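Local coordinates for protein aminotransferase (Streptomyces pactum, PDB 4ZM4) that belongs to the pyridoxal-phosphate-dependent class-III aminotransferases and here, as a dimer, holds P3B in a pocket to which both subunits contribute, at residues 147-152 and 216-221; 224-229 and 363-368; 249-254 and 274-279. The protein carries 1 engineered substitution. All coordinates share one frame; numbering follows the deposited sequence.

Contact 1 of 3, residues 147-152 and 216-221. With P3B ((3E,4R,5R)-4,5-dihydroxy-3-{[(Z)-{3-hydroxy-2-methyl-5-[(phosphonooxy)methyl]pyridin-4(1H)-ylidene}methyl]imino}cyclohex-1-ene-1-carboxylic acid), chain H.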
loop_
_atom_site.group_PDB
_atom_site.type_symbol
_atom_site.label_atom_id
_atom_site.label_comp_id
_atom_site.label_asym_id
_atom_site.label_seq_id
_atom_site.Cartn_x
_atom_site.Cartn_y
_atom_site.Cartn_z
ATOM N N GLU B 147 -10.474 -13.479 17.196
ATOM C CA GLU B 147 -9.123 -13.855 17.532
ATOM C C GLU B 147 -8.477 -14.714 16.464
ATOM O O GLU B 147 -9.015 -15.757 16.047
ATOM C CB GLU B 147 -9.082 -14.607 18.859
ATOM C CG GLU B 147 -7.651 -14.748 19.368
ATOM C CD GLU B 147 -7.569 -15.448 20.695
ATOM O OE1 GLU B 147 -8.333 -16.412 20.895
ATOM O OE2 GLU B 147 -6.733 -15.042 21.517
ATOM N N GLY B 148 -7.288 -14.275 16.050
ATOM C CA GLY B 148 -6.512 -14.937 14.989
ATOM C C GLY B 148 -6.803 -14.380 13.600
ATOM O O GLY B 148 -6.061 -14.646 12.681
ATOM N N HIS B 149 -7.886 -13.615 13.464
ATOM C CA HIS B 149 -8.272 -13.039 12.193
ATOM C C HIS B 149 -7.423 -11.790 11.957
ATOM O O HIS B 149 -7.313 -10.943 12.811
ATOM C CB HIS B 149 -9.760 -12.679 12.156
ATOM C CG HIS B 149 -10.665 -13.876 12.161
ATOM N ND1 HIS B 149 -11.653 -14.077 11.232
ATOM C CD2 HIS B 149 -10.718 -14.948 12.989
ATOM C CE1 HIS B 149 -12.273 -15.219 11.473
ATOM N NE2 HIS B 149 -11.726 -15.768 12.536
ATOM N N TYR B 150 -6.787 -11.724 10.801
ATOM C CA TYR B 150 -5.854 -10.673 10.553
ATOM C C TYR B 150 -6.448 -9.753 9.460
ATOM O O TYR B 150 -6.827 -10.227 8.362
ATOM C CB TYR B 150 -4.484 -11.280 10.173
ATOM C CG TYR B 150 -3.419 -10.254 9.847
ATOM C CD1 TYR B 150 -2.864 -9.448 10.832
ATOM C CD2 TYR B 150 -2.922 -10.125 8.548
ATOM C CE1 TYR B 150 -1.882 -8.521 10.533
ATOM C CE2 TYR B 150 -1.957 -9.180 8.231
ATOM C CZ TYR B 150 -1.448 -8.392 9.223
ATOM O OH TYR B 150 -0.491 -7.474 8.888
ATOM N N HIS B 151 -6.436 -8.457 9.734
ATOM C CA HIS B 151 -6.943 -7.474 8.796
ATOM C C HIS B 151 -5.920 -6.385 8.436
ATOM O O HIS B 151 -6.274 -5.278 8.059
ATOM C CB HIS B 151 -8.214 -6.901 9.380
ATOM C CG HIS B 151 -9.199 -7.962 9.747
ATOM N ND1 HIS B 151 -9.639 -8.898 8.834
ATOM C CD2 HIS B 151 -9.791 -8.266 10.926
ATOM C CE1 HIS B 151 -10.462 -9.734 9.432
ATOM N NE2 HIS B 151 -10.572 -9.375 10.704
ATOM N N GLY B 152 -4.647 -6.738 8.477
ATOM C CA GLY B 152 -3.580 -5.817 8.139
ATOM C C GLY B 152 -3.119 -5.120 9.392
ATOM O O GLY B 152 -3.555 -5.458 10.489
ATOM N N ILE B 216 -15.818 -7.054 11.468
ATOM C CA ILE B 216 -14.937 -7.487 10.394
ATOM C C ILE B 216 -14.520 -8.937 10.641
ATOM O O ILE B 216 -14.305 -9.323 11.810
ATOM C CB ILE B 216 -13.721 -6.552 10.209
ATOM C CG1 ILE B 216 -12.889 -6.963 8.992
ATOM C CG2 ILE B 216 -12.845 -6.536 11.456
ATOM C CD1 ILE B 216 -12.023 -5.857 8.419
ATOM N N VAL B 217 -14.415 -9.727 9.557
ATOM C CA VAL B 217 -14.203 -11.146 9.688
ATOM C C VAL B 217 -13.573 -11.775 8.434
ATOM O O VAL B 217 -13.879 -11.372 7.308
ATOM C CB VAL B 217 -15.536 -11.825 10.008
ATOM C CG1 VAL B 217 -16.477 -11.691 8.840
ATOM C CG2 VAL B 217 -15.323 -13.291 10.385
ATOM N N GLU B 218 -12.657 -12.719 8.638
ATOM C CA GLU B 218 -12.196 -13.615 7.579
ATOM C C GLU B 218 -13.227 -14.708 7.458
ATOM O O GLU B 218 -13.338 -15.566 8.333
ATOM C CB GLU B 218 -10.838 -14.252 7.903
ATOM C CG GLU B 218 -9.646 -13.309 7.834
ATOM C CD GLU B 218 -8.336 -14.038 8.048
ATOM O OE1 GLU B 218 -8.103 -15.088 7.376
ATOM O OE2 GLU B 218 -7.523 -13.582 8.887
ATOM N N PRO B 219 -14.005 -14.711 6.353
ATOM C CA PRO B 219 -15.127 -15.670 6.326
ATOM C C PRO B 219 -14.636 -17.113 6.455
ATOM O O PRO B 219 -15.313 -17.933 7.056
ATOM C CB PRO B 219 -15.801 -15.411 4.971
ATOM C CG PRO B 219 -15.250 -14.131 4.483
ATOM C CD PRO B 219 -13.927 -13.921 5.114
ATOM N N VAL B 220 -13.506 -17.419 5.860
ATOM C CA VAL B 220 -12.727 -18.599 6.237
ATOM C C VAL B 220 -11.470 -18.060 6.901
ATOM O O VAL B 220 -10.780 -17.219 6.332
ATOM C CB VAL B 220 -12.265 -19.416 5.033
ATOM C CG1 VAL B 220 -11.343 -20.545 5.480
ATOM C CG2 VAL B 220 -13.439 -19.987 4.291
ATOM N N LEU B 221 -11.188 -18.488 8.122
ATOM C CA LEU B 221 -9.992 -18.033 8.824
ATOM C C LEU B 221 -8.792 -18.698 8.160
ATOM O O LEU B 221 -8.598 -19.904 8.322
ATOM C CB LEU B 221 -10.044 -18.392 10.312
ATOM C CG LEU B 221 -8.740 -18.153 11.112
ATOM C CD1 LEU B 221 -8.236 -16.738 10.927
ATOM C CD2 LEU B 221 -8.917 -18.448 12.591
HETATM O OAH P3B H . -1.451 -5.322 3.953
HETATM P PBA P3B H . -1.567 -6.587 3.005
HETATM O OAI P3B H . -0.392 -7.431 3.398
HETATM O OAC P3B H . -1.505 -6.251 1.524
HETATM O OAQ P3B H . -3.007 -7.262 3.525
HETATM C CAM P3B H . -3.394 -7.308 4.936
HETATM C CAV P3B H . -4.242 -8.378 5.079
HETATM C CAL P3B H . -5.599 -8.101 5.172
HETATM N NAP P3B H . -6.483 -9.168 5.269
HETATM C CAU P3B H . -6.035 -10.470 5.258
HETATM C CAA P3B H . -6.909 -11.516 5.386
HETATM C CAW P3B H . -4.738 -10.730 5.205
HETATM O OAE P3B H . -4.365 -12.030 5.202
HETATM C CAX P3B H . -3.780 -9.723 5.078
HETATM C CAJ P3B H . -2.378 -10.044 5.030
HETATM N NAO P3B H . -1.919 -11.320 5.264
HETATM C CAT P3B H . -0.583 -11.618 5.338
HETATM C CAK P3B H . 0.480 -10.672 5.369
HETATM C CAS P3B H . 1.821 -11.006 5.526
HETATM C CAR P3B H . 2.843 -10.039 5.490
HETATM O OAD P3B H . 4.047 -10.343 5.525
HETATM O OAB P3B H . 2.616 -8.854 5.506
HETATM C CAN P3B H . 2.237 -12.276 5.432
HETATM C CAY P3B H . 1.199 -13.396 5.258
HETATM O OAF P3B H . 1.713 -14.430 6.121
HETATM C CAZ P3B H . -0.305 -13.011 5.564
HETATM O OAG P3B H . -1.343 -13.895 5.002
HETATM O O HOH W 1 -11.916 -10.259 12.661
#

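Contact 2 of 3, residues 224-229 and 363-368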
loop_
_atom_site.group_PDB
_atom_site.type_symbol
_atom_site.label_atom_id
_atom_site.label_comp_id
_atom_site.label_asym_id
_atom_site.label_seq_id
_atom_site.Cartn_x
_atom_site.Cartn_y
_atom_site.Cartn_z
ATOM N N ALA B 224 -4.529 -18.451 10.425
ATOM C CA ALA B 224 -4.347 -19.194 11.677
ATOM C C ALA B 224 -5.015 -20.549 11.506
ATOM O O ALA B 224 -6.052 -20.844 12.133
ATOM C CB ALA B 224 -4.960 -18.438 12.857
ATOM N N GLY B 225 -4.389 -21.371 10.667
ATOM C CA GLY B 225 -4.978 -22.619 10.213
ATOM C C GLY B 225 -5.976 -22.183 9.184
ATOM O O GLY B 225 -6.132 -20.997 8.944
ATOM N N VAL B 226 -6.643 -23.127 8.571
ATOM C CA VAL B 226 -7.650 -22.789 7.602
ATOM C C VAL B 226 -8.949 -23.258 8.218
ATOM O O VAL B 226 -9.523 -24.244 7.799
ATOM C CB VAL B 226 -7.365 -23.470 6.241
ATOM C CG1 VAL B 226 -8.545 -23.319 5.290
ATOM C CG2 VAL B 226 -6.117 -22.868 5.625
ATOM N N ILE B 227 -9.406 -22.546 9.226
ATOM C CA ILE B 227 -10.618 -22.925 9.941
ATOM C C ILE B 227 -11.847 -22.316 9.263
ATOM O O ILE B 227 -12.118 -21.115 9.396
ATOM C CB ILE B 227 -10.553 -22.523 11.438
ATOM C CG1 ILE B 227 -9.279 -23.100 12.063
ATOM C CG2 ILE B 227 -11.782 -23.037 12.172
ATOM C CD1 ILE B 227 -9.007 -22.635 13.480
ATOM N N PRO B 228 -12.617 -23.154 8.569
ATOM C CA PRO B 228 -13.839 -22.653 7.996
ATOM C C PRO B 228 -14.871 -22.279 9.063
ATOM O O PRO B 228 -14.735 -22.642 10.242
ATOM C CB PRO B 228 -14.341 -23.830 7.147
ATOM C CG PRO B 228 -13.814 -25.041 7.829
ATOM C CD PRO B 228 -12.542 -24.629 8.529
ATOM N N PRO B 229 -15.893 -21.528 8.667
ATOM C CA PRO B 229 -16.886 -21.165 9.665
ATOM C C PRO B 229 -17.741 -22.391 9.984
ATOM O O PRO B 229 -18.041 -23.185 9.086
ATOM C CB PRO B 229 -17.703 -20.091 8.955
ATOM C CG PRO B 229 -17.606 -20.456 7.505
ATOM C CD PRO B 229 -16.283 -21.135 7.307
ATOM N N ASN B 363 -6.680 -29.004 7.300
ATOM C CA ASN B 363 -7.940 -28.374 6.907
ATOM C C ASN B 363 -7.794 -27.848 5.479
ATOM O O ASN B 363 -6.747 -27.364 5.116
ATOM C CB ASN B 363 -8.326 -27.207 7.830
ATOM C CG ASN B 363 -8.784 -27.648 9.223
ATOM O OD1 ASN B 363 -8.425 -27.011 10.227
ATOM N ND2 ASN B 363 -9.626 -28.669 9.295
ATOM N N ARG B 364 -8.840 -27.954 4.684
ATOM C CA ARG B 364 -8.773 -27.479 3.341
ATOM C C ARG B 364 -10.077 -26.824 2.870
ATOM O O ARG B 364 -11.168 -27.293 3.167
ATOM C CB ARG B 364 -8.401 -28.631 2.407
ATOM C CG ARG B 364 -8.113 -28.184 0.967
ATOM C CD ARG B 364 -7.618 -29.343 0.102
ATOM N NE ARG B 364 -8.652 -30.357 -0.100
ATOM C CZ ARG B 364 -9.673 -30.251 -0.950
ATOM N NH1 ARG B 364 -9.833 -29.166 -1.695
ATOM N NH2 ARG B 364 -10.548 -31.255 -1.057
ATOM N N VAL B 365 -9.952 -25.720 2.144
ATOM C CA VAL B 365 -11.063 -25.132 1.441
ATOM C C VAL B 365 -10.502 -24.768 0.063
ATOM O O VAL B 365 -9.812 -23.728 -0.097
ATOM C CB VAL B 365 -11.641 -23.889 2.161
ATOM C CG1 VAL B 365 -12.850 -23.367 1.412
ATOM C CG2 VAL B 365 -12.029 -24.200 3.601
ATOM N N GLY B 366 -10.762 -25.659 -0.903
ATOM C CA GLY B 366 -10.263 -25.539 -2.229
ATOM C C GLY B 366 -8.761 -25.699 -2.210
ATOM O O GLY B 366 -8.245 -26.695 -1.729
ATOM N N THR B 367 -8.060 -24.684 -2.713
ATOM C CA THR B 367 -6.610 -24.692 -2.769
ATOM C C THR B 367 -5.972 -23.994 -1.562
ATOM O O THR B 367 -4.757 -23.778 -1.526
ATOM C CB THR B 367 -6.142 -24.023 -4.082
ATOM O OG1 THR B 367 -6.869 -22.806 -4.317
ATOM C CG2 THR B 367 -6.370 -24.959 -5.234
ATOM N N LEU B 368 -6.799 -23.599 -0.604
ATOM C CA LEU B 368 -6.342 -23.009 0.662
ATOM C C LEU B 368 -6.273 -24.196 1.609
ATOM O O LEU B 368 -7.215 -24.999 1.675
ATOM C CB LEU B 368 -7.376 -22.037 1.148
ATOM C CG LEU B 368 -7.077 -20.627 1.573
ATOM C CD1 LEU B 368 -6.147 -19.907 0.629
ATOM C CD2 LEU B 368 -8.397 -19.906 1.650
#

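Contact 3 of 3, residues 249-254 and 274-279. Engineered in segment 274-279: Arg279 (natural residue Lys). With P3B ((3E,4R,5R)-4,5-dihydroxy-3-{[(Z)-{3-hydroxy-2-methyl-5-[(phosphonooxy)methyl]pyridin-4(1H)-ylidene}methyl]imino}cyclohex-1-ene-1-carboxylic acid), chain H.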
loop_
_atom_site.group_PDB
_atom_site.type_symbol
_atom_site.label_atom_id
_atom_site.label_comp_id
_atom_site.label_asym_id
_atom_site.label_seq_id
_atom_site.Cartn_x
_atom_site.Cartn_y
_atom_site.Cartn_z
ATOM N N VAL B 249 -18.514 -6.715 7.402
ATOM C CA VAL B 249 -17.370 -6.599 6.514
ATOM C C VAL B 249 -16.684 -7.956 6.366
ATOM O O VAL B 249 -16.088 -8.450 7.307
ATOM C CB VAL B 249 -16.346 -5.549 7.017
ATOM C CG1 VAL B 249 -15.298 -5.284 5.969
ATOM C CG2 VAL B 249 -17.026 -4.213 7.359
ATOM N N PHE B 250 -16.734 -8.533 5.168
ATOM C CA PHE B 250 -15.958 -9.733 4.885
ATOM C C PHE B 250 -14.620 -9.278 4.362
ATOM O O PHE B 250 -14.523 -8.609 3.326
ATOM C CB PHE B 250 -16.626 -10.637 3.822
ATOM C CG PHE B 250 -17.707 -11.539 4.353
ATOM C CD1 PHE B 250 -18.133 -11.487 5.663
ATOM C CD2 PHE B 250 -18.343 -12.420 3.501
ATOM C CE1 PHE B 250 -19.160 -12.311 6.130
ATOM C CE2 PHE B 250 -19.376 -13.237 3.945
ATOM C CZ PHE B 250 -19.774 -13.187 5.271
ATOM N N ASP B 251 -13.571 -9.659 5.072
ATOM C CA ASP B 251 -12.202 -9.532 4.562
ATOM C C ASP B 251 -11.956 -10.741 3.693
ATOM O O ASP B 251 -11.605 -11.792 4.183
ATOM C CB ASP B 251 -11.186 -9.446 5.718
ATOM C CG ASP B 251 -9.786 -9.172 5.252
ATOM O OD1 ASP B 251 -9.518 -9.239 4.038
ATOM O OD2 ASP B 251 -8.921 -8.889 6.126
ATOM N N GLU B 252 -12.105 -10.563 2.383
ATOM C CA GLU B 252 -11.818 -11.613 1.426
ATOM C C GLU B 252 -10.484 -11.431 0.698
ATOM O O GLU B 252 -10.322 -11.869 -0.439
ATOM C CB GLU B 252 -12.977 -11.726 0.441
ATOM C CG GLU B 252 -14.296 -12.119 1.112
ATOM C CD GLU B 252 -15.016 -13.238 0.395
ATOM O OE1 GLU B 252 -14.331 -14.199 -0.018
ATOM O OE2 GLU B 252 -16.256 -13.140 0.222
ATOM N N VAL B 253 -9.527 -10.804 1.362
ATOM C CA VAL B 253 -8.203 -10.557 0.786
ATOM C C VAL B 253 -7.598 -11.874 0.347
ATOM O O VAL B 253 -7.056 -11.964 -0.744
ATOM C CB VAL B 253 -7.264 -9.830 1.799
ATOM C CG1 VAL B 253 -5.787 -10.080 1.493
ATOM C CG2 VAL B 253 -7.532 -8.333 1.782
ATOM N N ILE B 254 -7.774 -12.912 1.153
ATOM C CA ILE B 254 -7.310 -14.238 0.802
ATOM C C ILE B 254 -8.399 -15.067 0.095
ATOM O O ILE B 254 -8.128 -15.655 -0.963
ATOM C CB ILE B 254 -6.772 -14.982 2.040
ATOM C CG1 ILE B 254 -5.378 -14.443 2.376
ATOM C CG2 ILE B 254 -6.681 -16.477 1.791
ATOM C CD1 ILE B 254 -4.849 -14.966 3.698
ATOM N N LEU B 274 -19.907 -4.768 3.172
ATOM C CA LEU B 274 -18.676 -4.371 2.498
ATOM C C LEU B 274 -17.765 -5.607 2.310
ATOM O O LEU B 274 -17.878 -6.573 3.079
ATOM C CB LEU B 274 -17.950 -3.326 3.306
ATOM C CG LEU B 274 -18.639 -1.968 3.460
ATOM C CD1 LEU B 274 -17.887 -1.093 4.475
ATOM C CD2 LEU B 274 -18.700 -1.241 2.113
ATOM N N THR B 275 -16.969 -5.607 1.249
ATOM C CA THR B 275 -16.073 -6.715 0.949
ATOM C C THR B 275 -14.720 -6.131 0.675
ATOM O O THR B 275 -14.635 -5.129 -0.019
ATOM C CB THR B 275 -16.529 -7.516 -0.289
ATOM O OG1 THR B 275 -17.791 -8.174 -0.016
ATOM C CG2 THR B 275 -15.512 -8.580 -0.679
ATOM N N VAL B 276 -13.677 -6.675 1.279
ATOM C CA VAL B 276 -12.316 -6.256 0.948
ATOM C C VAL B 276 -11.664 -7.327 0.073
ATOM O O VAL B 276 -11.752 -8.539 0.372
ATOM C CB VAL B 276 -11.441 -6.067 2.213
ATOM C CG1 VAL B 276 -10.094 -5.446 1.850
ATOM C CG2 VAL B 276 -12.155 -5.210 3.251
ATOM N N LEU B 277 -10.979 -6.884 -0.984
ATOM C CA LEU B 277 -10.326 -7.783 -1.957
ATOM C C LEU B 277 -8.894 -7.390 -2.215
ATOM O O LEU B 277 -8.544 -6.197 -2.103
ATOM C CB LEU B 277 -11.085 -7.740 -3.271
ATOM C CG LEU B 277 -12.577 -8.081 -3.235
ATOM C CD1 LEU B 277 -13.225 -7.657 -4.557
ATOM C CD2 LEU B 277 -12.810 -9.540 -2.970
ATOM N N SER B 278 -8.065 -8.371 -2.570
ATOM C CA SER B 278 -6.670 -8.152 -2.988
ATOM C C SER B 278 -6.126 -9.471 -3.583
ATOM O O SER B 278 -6.891 -10.294 -4.048
ATOM C CB SER B 278 -5.817 -7.678 -1.816
ATOM O OG SER B 278 -4.515 -7.306 -2.204
ATOM N N ARG B 279 -4.822 -9.665 -3.597
ATOM C CA ARG B 279 -4.197 -10.987 -3.835
ATOM C C ARG B 279 -4.481 -11.573 -5.202
ATOM O O ARG B 279 -3.810 -11.211 -6.151
ATOM C CB ARG B 279 -4.561 -11.990 -2.746
ATOM C CG ARG B 279 -4.215 -11.526 -1.365
ATOM C CD ARG B 279 -2.752 -11.642 -1.020
ATOM N NE ARG B 279 -2.507 -10.706 0.065
ATOM C CZ ARG B 279 -2.333 -11.001 1.352
ATOM N NH1 ARG B 279 -2.330 -12.253 1.823
ATOM N NH2 ARG B 279 -2.140 -9.986 2.184
HETATM O OAH P3B H . -1.451 -5.322 3.953
HETATM P PBA P3B H . -1.567 -6.587 3.005
HETATM O OAI P3B H . -0.392 -7.431 3.398
HETATM O OAC P3B H . -1.505 -6.251 1.524
HETATM O OAQ P3B H . -3.007 -7.262 3.525
HETATM C CAM P3B H . -3.394 -7.308 4.936
HETATM C CAV P3B H . -4.242 -8.378 5.079
HETATM C CAL P3B H . -5.599 -8.101 5.172
HETATM N NAP P3B H . -6.483 -9.168 5.269
HETATM C CAU P3B H . -6.035 -10.470 5.258
HETATM C CAA P3B H . -6.909 -11.516 5.386
HETATM C CAW P3B H . -4.738 -10.730 5.205
HETATM O OAE P3B H . -4.365 -12.030 5.202
HETATM C CAX P3B H . -3.780 -9.723 5.078
HETATM C CAJ P3B H . -2.378 -10.044 5.030
HETATM N NAO P3B H . -1.919 -11.320 5.264
HETATM C CAT P3B H . -0.583 -11.618 5.338
HETATM C CAK P3B H . 0.480 -10.672 5.369
HETATM C CAS P3B H . 1.821 -11.006 5.526
HETATM C CAR P3B H . 2.843 -10.039 5.490
HETATM O OAD P3B H . 4.047 -10.343 5.525
HETATM O OAB P3B H . 2.616 -8.854 5.506
HETATM C CAN P3B H . 2.237 -12.276 5.432
HETATM C CAY P3B H . 1.199 -13.396 5.258
HETATM O OAF P3B H . 1.713 -14.430 6.121
HETATM C CAZ P3B H . -0.305 -13.011 5.564
HETATM O OAG P3B H . -1.343 -13.895 5.002
HETATM O O HOH W 2 -9.423 -10.965 -3.058
#

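Contact 1 of 3, residues 147-152 and 216-221
Glu218 is tied to the loop at Tyr150 and His149 by two hydrogen bonds. The backbone N of Tyr150 gives a nearly straight bond to Glu218 OE2 (2.8 Å, 171°), meeting the oxygen almost along its C-O axis. In the other sense, Glu218 N donates to His149 ND1 at 3.1 Å, lying practically in the imidazole plane. Because ND1 is the acceptor, a neutral His149 would probably keep its proton on NE2. With CG anti to the carbonyl carbon (chi1 -69°), the His149 ring swings toward 216-221, where Leu221 CD1 sits over one face, 3.9 Å from the ring centroid, in a CH-pi contact. Trp195 meets the same histidine edge-to-face. The other dense patch is His151 on Ile216: Ile216 CG1 stands 3.6 Å from the centroid of the His151 ring, only 5° off the normal, while Ile216 CG2 touches His151 CD2 at 3.5 Å. This is part of a fold-type-I cofactor site, where the loop after strand 142-146 crosses the C-terminal end of strand 212-217 and presents Tyr150, His151, Gly152 and Glu218 to P3B. His151 ND1 is hydrogen-bonded to Asp251, so it braces the carboxylate that accepts a hydrogen bond from the pyridine nitrogen of P3B. Tyr150 O lies 3.2 Å from P3B CAU, and the tyrosine ring, CG anti to the backbone N, turns its edge to the ligand, with Tyr150 CE2 3.3 Å from P3B CAJ. Packing is sparser toward Glu147 and Gly148, which are partly exposed. Gly148 comes nearest Leu221 CD1 with its carbonyl O, and the carboxylate of Glu147 turns away to a salt bridge with Arg388. A water near the His151 ring plane links its NE2 to Ile216 O, to which it donates. Tyr150 packs on Ala308 of the second subunit.

Contact 2 of 3, residues 224-229 and 363-368
Val226 and Asn363 bring their backbones closest, CA to CA 5.6 Å, yet no hydrogen bond joins the irregular segment 224-229 to the strand end at 363-365. Beyond it the chain reverses through a type II' turn, Val365 to Leu368, closed by Val365 N to Leu368 O (2.9 Å) and Leu368 N to Val365 O (3.1 Å), the signature of a tight two-residue beta hairpin. Val226 carries most of the contact. With CG1 anti to its backbone N (chi1 170°), that methyl reaches into the hairpin, crossing Val365 CG2 at 4.0 Å and nearing Leu368 CB at 4.5 Å. The carbonyl O of Val226 rests against Asn363 CB at 3.2 Å. Pro228 extends the apolar strip, its CB 4.2 Å from Val365 CG2, at a partly exposed margin. On the far side of the strand Arg364 points away from the contact: NH1 donates to Gly366 O at 2.9 Å, in the guanidinium plane, tying the side chain to the turn. NE and NH2 of Arg364 form salt bridges with Glu346 and Glu339 of helix 334-355. Val226 N is held by Ser370 of strand 368-373 and Ile227 O by Trp195, while helix 387-393 packs on Ala224 and Ile227. Segment 224-229 lies between that helix and the outer strand 360-365 of a three-stranded antiparallel sheet.

Contact 3 of 3, residues 249-254 and 274-279
Val253 and Val276 form the apolar centre; their side chains run alongside each other in the same direction, with CG2 of Val253 3.9 Å from CG1 of Val276. On the sheet face that carries Val249 and Val276, Val249 CG1 meets the other branch, Val276 CG2, at 4.2 Å. Val253 CB also backs the pyridine ring of P3B, 3.6 Å from NAP. The strands themselves, parallel and 15° apart, are joined by Phe250 N to Leu274 O (3.1 Å) and Val276 N to Phe250 O (2.9 Å). A weak bond from Glu252 N to Val276 O closes the ladder where strand 247-251 gives way to a turn. Farther out, the engineered Arg279 lays one face of its guanidinium over Val253 CG1, 3.6 Å from CZ. NH1 is held by Tyr67 O, but the very short approach of NH2 to the ligand leaves that end of the model doubtful. Asp251, with CG anti to its backbone N (chi1 -174°), accepts a hydrogen bond from P3B NAP on OD2 at 2.6 Å, while OD1 accepts from Val253 N in an Asx turn that fixes the carboxylate. Ser278 OG is hydrogen-bonded to Val287 O and to Tyr311 OH of the second subunit, which also bonds to Arg279 N. The pair belongs to the beta-alpha-beta unit of strand 247-251, helix 263-267 and strand 274-277, between strands 212-217 and 288-292, with helix 123-138 packed on the side of Leu274 and Val276.

Contacts 1 and 3 share the seven-stranded mixed sheet and lie about 10 Å apart, centre to centre; strands 212-217 and 247-251 are neighbours, joined there by Val217 O to Asp251 N at 2.8 Å. Both touch P3B: loops at neighbouring strand ends line the pocket, which the second subunit helps to complete. Contact 2 stands about 12 Å from contact 1 and 16 Å from contact 3 between centres, and attaches the three-stranded antiparallel sheet to this core. Segment 224-229 follows 216-221 closely, and Leu221 N probably bonds to Ile227 O. Contact 1 closes before the others open, whereas contact 3 falls within the long span between 229 and 363; Leu368 of contact 2 packs on Ile254 of contact 3.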